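Local coordinates for putative uncharacterized protein (Ustilago maydis, PDB 4GNX) that binds single-stranded DNA as an OB-fold subunit of replication protein A, probably protecting exposed strands during replication and repair, at residues Ser83-Gly95 against Ile106-Val120. Numbering follows the deposited sequence.
Sequences SEIRNNVYVRVLG and ISSGHMRPVIDYNEV. With nucleotides of chain G.
Arg92 and Arg112 face each other as an antiparallel hydrogen-bonded pair in the curled sheet of an OB fold, and the contact illustrates how such a sheet joins its C-terminal helix and meets DNA. The backbone ladder joins strand 90-95 to strand 110-113, which follows the hairpin of strands 90-100 and 103-108: Arg92 N donates to Arg112 O, Arg112 N returns a bond to Arg92 O, and Leu94 N donates to His110 O. Beyond the corner at Gly109, the hydroxyl of Ser108 takes over, OG donating to Leu94 O at 2.9 Å.

Charged groups lie on the Arg92 face. The two arginine side chains run side by side in the same direction, their guanidinium planes 78° apart, and both converge on Glu119 of the helix. Glu119 OE2 forms salt bridges with Arg112 NH2, at 2.9 Å, and with Arg92 NH1, whose modelled separation is doubtfully short; this shared carboxylate probably offsets the proximity of the two positive charges. Arg92 NE also bonds Thr40 OG1.

Apolar packing fills the other face, where the extended Met111 chain carries CE to Val93 CG2 and Val91 CG2.

Tyr90 turns instead to the helix, from which Val120 CG2 reaches over one ring face in a CH-pi contact, 4.0 Å from the centroid. The hydroxyls of Tyr90 and Tyr117 both bond Glu62 of a neighbouring subunit.

At the DNA end, Leu94 CD2 touches the thymine methyl C7 of DT21 of chain G at 3.6 Å and His110 NE2 approaches its phosphate oxygen OP1. Ser107 OG donates to the base oxygen O2 of DT21 at 2.7 Å.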
loop_
_atom_site.group_PDB
_atom_site.type_symbol
_atom_site.label_atom_id
_atom_site.label_comp_id
_atom_site.label_asym_id
_atom_site.label_seq_id
_atom_site.Cartn_x
_atom_site.Cartn_y
_atom_site.Cartn_z
ATOM N N SER B 83 -6.978 -17.113 28.043
ATOM C CA SER B 83 -8.129 -18.035 27.911
ATOM C C SER B 83 -9.010 -17.776 26.673
ATOM O O SER B 83 -9.822 -18.621 26.284
ATOM C CB SER B 83 -8.982 -18.038 29.195
ATOM O OG SER B 83 -9.818 -16.888 29.307
ATOM N N GLU B 84 -8.845 -16.601 26.073
ATOM C CA GLU B 84 -9.481 -16.257 24.806
ATOM C C GLU B 84 -8.862 -17.067 23.660
ATOM O O GLU B 84 -9.570 -17.491 22.744
ATOM C CB GLU B 84 -9.346 -14.753 24.546
ATOM C CG GLU B 84 -8.092 -14.143 25.165
ATOM C CD GLU B 84 -7.540 -12.967 24.378
ATOM O OE1 GLU B 84 -8.331 -12.065 24.011
ATOM O OE2 GLU B 84 -6.308 -12.941 24.144
ATOM N N ILE B 85 -7.545 -17.273 23.727
ATOM C CA ILE B 85 -6.819 -18.118 22.775
ATOM C C ILE B 85 -7.042 -19.611 23.030
ATOM O O ILE B 85 -6.840 -20.107 24.138
ATOM C CB ILE B 85 -5.304 -17.827 22.795
ATOM C CG1 ILE B 85 -5.014 -16.519 22.060
ATOM C CG2 ILE B 85 -4.533 -18.967 22.137
ATOM C CD1 ILE B 85 -3.677 -15.892 22.377
ATOM N N ARG B 86 -7.451 -20.313 21.983
ATOM C CA ARG B 86 -7.677 -21.743 22.035
ATOM C C ARG B 86 -7.171 -22.410 20.767
ATOM O O ARG B 86 -6.758 -21.740 19.827
ATOM C CB ARG B 86 -9.155 -22.016 22.250
ATOM C CG ARG B 86 -9.525 -21.884 23.715
ATOM C CD ARG B 86 -10.799 -21.090 23.915
ATOM N NE ARG B 86 -11.966 -21.960 24.082
ATOM C CZ ARG B 86 -12.779 -22.331 23.093
ATOM N NH1 ARG B 86 -12.562 -21.906 21.831
ATOM N NH2 ARG B 86 -13.817 -23.124 23.373
ATOM N N ASN B 87 -7.171 -23.734 20.754
ATOM C CA ASN B 87 -6.747 -24.485 19.589
ATOM C C ASN B 87 -7.571 -24.163 18.355
ATOM O O ASN B 87 -8.743 -23.798 18.459
ATOM C CB ASN B 87 -6.812 -25.973 19.886
ATOM C CG ASN B 87 -5.563 -26.457 20.543
ATOM O OD1 ASN B 87 -4.548 -25.758 20.524
ATOM N ND2 ASN B 87 -5.609 -27.637 21.124
ATOM N N ASN B 88 -6.952 -24.289 17.190
ATOM C CA ASN B 88 -7.672 -24.150 15.942
ATOM C C ASN B 88 -8.204 -22.716 15.706
ATOM O O ASN B 88 -9.281 -22.510 15.136
ATOM C CB ASN B 88 -8.768 -25.212 15.864
ATOM C CG ASN B 88 -9.310 -25.391 14.464
ATOM O OD1 ASN B 88 -8.563 -25.359 13.464
ATOM N ND2 ASN B 88 -10.627 -25.587 14.380
ATOM N N VAL B 89 -7.393 -21.738 16.114
ATOM C CA VAL B 89 -7.753 -20.310 16.098
ATOM C C VAL B 89 -6.610 -19.496 15.469
ATOM O O VAL B 89 -5.439 -19.695 15.802
ATOM C CB VAL B 89 -8.039 -19.806 17.554
ATOM C CG1 VAL B 89 -7.797 -18.316 17.688
ATOM C CG2 VAL B 89 -9.448 -20.166 18.012
ATOM N N TYR B 90 -6.931 -18.582 14.562
ATOM C CA TYR B 90 -5.889 -17.713 14.034
ATOM C C TYR B 90 -5.424 -16.660 15.036
ATOM O O TYR B 90 -6.213 -16.137 15.830
ATOM C CB TYR B 90 -6.305 -17.076 12.726
ATOM C CG TYR B 90 -5.983 -17.939 11.523
ATOM C CD1 TYR B 90 -6.956 -18.728 10.939
ATOM C CD2 TYR B 90 -4.694 -17.955 10.963
ATOM C CE1 TYR B 90 -6.667 -19.501 9.836
ATOM C CE2 TYR B 90 -4.397 -18.727 9.852
ATOM C CZ TYR B 90 -5.382 -19.509 9.304
ATOM O OH TYR B 90 -5.121 -20.310 8.216
ATOM N N VAL B 91 -4.127 -16.376 15.014
ATOM C CA VAL B 91 -3.550 -15.378 15.900
ATOM C C VAL B 91 -2.442 -14.586 15.221
ATOM O O VAL B 91 -1.733 -15.106 14.329
ATOM C CB VAL B 91 -2.927 -16.009 17.137
ATOM C CG1 VAL B 91 -3.958 -16.797 17.924
ATOM C CG2 VAL B 91 -1.763 -16.886 16.720
ATOM N N ARG B 92 -2.303 -13.333 15.662
ATOM C CA ARG B 92 -1.207 -12.456 15.251
ATOM C C ARG B 92 -0.113 -12.654 16.303
ATOM O O ARG B 92 -0.365 -12.552 17.507
ATOM C CB ARG B 92 -1.717 -10.990 15.157
ATOM C CG ARG B 92 -0.840 -9.883 14.534
ATOM C CD ARG B 92 0.358 -10.387 13.771
ATOM N NE ARG B 92 0.746 -9.736 12.497
ATOM C CZ ARG B 92 -0.066 -9.420 11.494
ATOM N NH1 ARG B 92 -1.365 -9.583 11.635
ATOM N NH2 ARG B 92 0.425 -8.926 10.354
ATOM N N VAL B 93 1.089 -12.974 15.854
ATOM C CA VAL B 93 2.192 -13.197 16.780
ATOM C C VAL B 93 3.236 -12.112 16.613
ATOM O O VAL B 93 3.656 -11.826 15.501
ATOM C CB VAL B 93 2.848 -14.575 16.548
ATOM C CG1 VAL B 93 4.101 -14.747 17.412
ATOM C CG2 VAL B 93 1.840 -15.689 16.828
ATOM N N LEU B 94 3.637 -11.496 17.713
ATOM C CA LEU B 94 4.774 -10.589 17.707
ATOM C C LEU B 94 5.858 -11.185 18.610
ATOM O O LEU B 94 5.554 -11.616 19.729
ATOM C CB LEU B 94 4.331 -9.220 18.208
ATOM C CG LEU B 94 5.272 -8.081 17.847
ATOM C CD1 LEU B 94 4.516 -6.806 17.524
ATOM C CD2 LEU B 94 6.223 -7.845 18.992
ATOM N N GLY B 95 7.111 -11.227 18.167
ATOM C CA GLY B 95 8.125 -11.934 18.969
ATOM C C GLY B 95 9.557 -11.771 18.518
ATOM O O GLY B 95 9.814 -11.049 17.587
ATOM N N ILE B 106 9.877 -18.947 18.628
ATOM C CA ILE B 106 9.618 -17.561 18.853
ATOM C C ILE B 106 9.458 -17.300 20.331
ATOM O O ILE B 106 8.681 -17.964 21.007
ATOM C CB ILE B 106 8.327 -17.142 18.144
ATOM C CG1 ILE B 106 8.443 -17.384 16.626
ATOM C CG2 ILE B 106 8.010 -15.689 18.453
ATOM C CD1 ILE B 106 9.787 -16.997 16.027
ATOM N N SER B 107 10.201 -16.332 20.839
ATOM C CA SER B 107 9.934 -15.809 22.172
ATOM C C SER B 107 9.024 -14.603 22.014
ATOM O O SER B 107 9.391 -13.626 21.363
ATOM C CB SER B 107 11.221 -15.414 22.866
ATOM O OG SER B 107 10.930 -14.428 23.822
ATOM N N SER B 108 7.831 -14.684 22.596
ATOM C CA SER B 108 6.770 -13.712 22.323
ATOM C C SER B 108 6.302 -12.965 23.550
ATOM O O SER B 108 6.326 -13.493 24.651
ATOM C CB SER B 108 5.558 -14.407 21.705
ATOM O OG SER B 108 4.427 -13.544 21.652
ATOM N N GLY B 109 5.856 -11.732 23.348
ATOM C CA GLY B 109 5.199 -10.984 24.404
ATOM C C GLY B 109 3.740 -10.846 24.060
ATOM O O GLY B 109 2.865 -10.995 24.909
ATOM N N HIS B 110 3.467 -10.570 22.797
ATOM C CA HIS B 110 2.108 -10.282 22.413
ATOM C C HIS B 110 1.563 -11.295 21.451
ATOM O O HIS B 110 2.247 -11.735 20.503
ATOM C CB HIS B 110 2.018 -8.869 21.862
ATOM C CG HIS B 110 2.775 -7.840 22.679
ATOM N ND1 HIS B 110 2.202 -7.148 23.692
ATOM C CD2 HIS B 110 4.100 -7.399 22.599
ATOM C CE1 HIS B 110 3.113 -6.305 24.228
ATOM N NE2 HIS B 110 4.272 -6.459 23.558
ATOM N N MET B 111 0.318 -11.685 21.694
ATOM C CA MET B 111 -0.316 -12.687 20.869
ATOM C C MET B 111 -1.806 -12.479 20.901
ATOM O O MET B 111 -2.436 -12.660 21.930
ATOM C CB MET B 111 0.022 -14.070 21.394
ATOM C CG MET B 111 0.433 -15.039 20.309
ATOM S SD MET B 111 0.608 -16.711 20.958
ATOM C CE MET B 111 0.648 -17.620 19.414
ATOM N N ARG B 112 -2.377 -12.102 19.771
ATOM C CA ARG B 112 -3.781 -11.730 19.731
ATOM C C ARG B 112 -4.634 -12.489 18.689
ATOM O O ARG B 112 -4.212 -12.691 17.542
ATOM C CB ARG B 112 -3.857 -10.231 19.510
ATOM C CG ARG B 112 -5.060 -9.777 18.719
ATOM C CD ARG B 112 -4.784 -8.445 18.061
ATOM N NE ARG B 112 -4.147 -8.604 16.766
ATOM C CZ ARG B 112 -3.913 -7.591 15.949
ATOM N NH1 ARG B 112 -4.266 -6.367 16.315
ATOM N NH2 ARG B 112 -3.334 -7.787 14.782
ATOM N N PRO B 113 -5.828 -12.932 19.091
ATOM C CA PRO B 113 -6.799 -13.465 18.159
ATOM C C PRO B 113 -6.999 -12.539 16.990
ATOM O O PRO B 113 -7.468 -11.422 17.169
ATOM C CB PRO B 113 -8.074 -13.488 18.976
ATOM C CG PRO B 113 -7.612 -13.708 20.363
ATOM C CD PRO B 113 -6.184 -13.259 20.472
ATOM N N VAL B 114 -6.649 -13.020 15.809
ATOM C CA VAL B 114 -6.908 -12.332 14.558
ATOM C C VAL B 114 -8.301 -11.662 14.421
ATOM O O VAL B 114 -9.337 -12.238 14.791
ATOM C CB VAL B 114 -6.627 -13.273 13.380
ATOM C CG1 VAL B 114 -7.236 -12.750 12.087
ATOM C CG2 VAL B 114 -5.125 -13.429 13.218
ATOM N N ILE B 115 -8.281 -10.438 13.872
ATOM C CA ILE B 115 -9.444 -9.552 13.774
ATOM C C ILE B 115 -10.542 -10.151 12.870
ATOM O O ILE B 115 -11.677 -10.423 13.325
ATOM C CB ILE B 115 -9.047 -8.104 13.306
ATOM C CG1 ILE B 115 -7.847 -7.557 14.108
ATOM C CG2 ILE B 115 -10.237 -7.150 13.418
ATOM C CD1 ILE B 115 -7.520 -6.086 13.879
ATOM N N ASP B 116 -10.177 -10.322 11.599
ATOM C CA ASP B 116 -10.983 -10.973 10.587
ATOM C C ASP B 116 -10.027 -11.808 9.723
ATOM O O ASP B 116 -8.801 -11.681 9.827
ATOM C CB ASP B 116 -11.730 -9.924 9.753
ATOM C CG ASP B 116 -10.796 -8.952 9.022
ATOM O OD1 ASP B 116 -11.278 -8.086 8.245
ATOM O OD2 ASP B 116 -9.572 -9.048 9.208
ATOM N N TYR B 117 -10.587 -12.663 8.881
ATOM C CA TYR B 117 -9.790 -13.534 8.028
ATOM C C TYR B 117 -8.952 -12.767 7.016
ATOM O O TYR B 117 -7.863 -13.207 6.661
ATOM C CB TYR B 117 -10.679 -14.539 7.298
ATOM C CG TYR B 117 -9.880 -15.572 6.596
ATOM C CD1 TYR B 117 -9.266 -16.592 7.313
ATOM C CD2 TYR B 117 -9.690 -15.511 5.226
ATOM C CE1 TYR B 117 -8.494 -17.544 6.683
ATOM C CE2 TYR B 117 -8.924 -16.455 4.578
ATOM C CZ TYR B 117 -8.327 -17.480 5.314
ATOM O OH TYR B 117 -7.545 -18.449 4.703
ATOM N N ASN B 118 -9.451 -11.631 6.548
ATOM C CA ASN B 118 -8.692 -10.806 5.635
ATOM C C ASN B 118 -7.315 -10.455 6.166
ATOM O O ASN B 118 -6.397 -10.247 5.378
ATOM C CB ASN B 118 -9.432 -9.522 5.315
ATOM C CG ASN B 118 -10.687 -9.755 4.518
ATOM O OD1 ASN B 118 -10.634 -10.263 3.401
ATOM N ND2 ASN B 118 -11.825 -9.357 5.071
ATOM N N GLU B 119 -7.149 -10.370 7.481
ATOM C CA GLU B 119 -5.830 -10.107 8.013
ATOM C C GLU B 119 -4.841 -11.221 7.674
ATOM O O GLU B 119 -3.678 -10.946 7.319
ATOM C CB GLU B 119 -5.871 -9.906 9.511
ATOM C CG GLU B 119 -4.515 -9.478 10.069
ATOM C CD GLU B 119 -4.534 -9.156 11.559
ATOM O OE1 GLU B 119 -5.514 -9.494 12.277
ATOM O OE2 GLU B 119 -3.547 -8.554 12.021
ATOM N N VAL B 120 -5.296 -12.471 7.790
ATOM C CA VAL B 120 -4.496 -13.631 7.403
ATOM C C VAL B 120 -4.010 -13.473 5.955
ATOM O O VAL B 120 -2.834 -13.710 5.627
ATOM C CB VAL B 120 -5.303 -14.914 7.488
ATOM C CG1 VAL B 120 -4.392 -16.102 7.257
ATOM C CG2 VAL B 120 -6.011 -15.037 8.837
ATOM P P DT G 21 6.981 -6.751 26.426
ATOM O OP1 DT G 21 5.570 -6.314 26.261
ATOM O OP2 DT G 21 7.725 -6.373 27.656
ATOM O "O5'" DT G 21 6.991 -8.340 26.314
ATOM C "C5'" DT G 21 6.768 -9.173 27.470
ATOM C "C4'" DT G 21 7.874 -10.193 27.614
ATOM O "O4'" DT G 21 8.184 -10.780 26.327
ATOM C "C3'" DT G 21 9.188 -9.654 28.186
ATOM O "O3'" DT G 21 9.611 -10.415 29.336
ATOM C "C2'" DT G 21 10.151 -9.667 27.005
ATOM C "C1'" DT G 21 9.568 -10.684 26.031
ATOM N N1 DT G 21 9.697 -10.334 24.594
ATOM C C2 DT G 21 10.647 -10.981 23.832
ATOM O O2 DT G 21 11.408 -11.822 24.285
ATOM N N3 DT G 21 10.680 -10.597 22.513
ATOM C C4 DT G 21 9.873 -9.659 21.893
ATOM O O4 DT G 21 10.020 -9.418 20.698
ATOM C C5 DT G 21 8.894 -9.027 22.750
ATOM C C7 DT G 21 7.975 -7.998 22.169
ATOM C C6 DT G 21 8.855 -9.394 24.038
#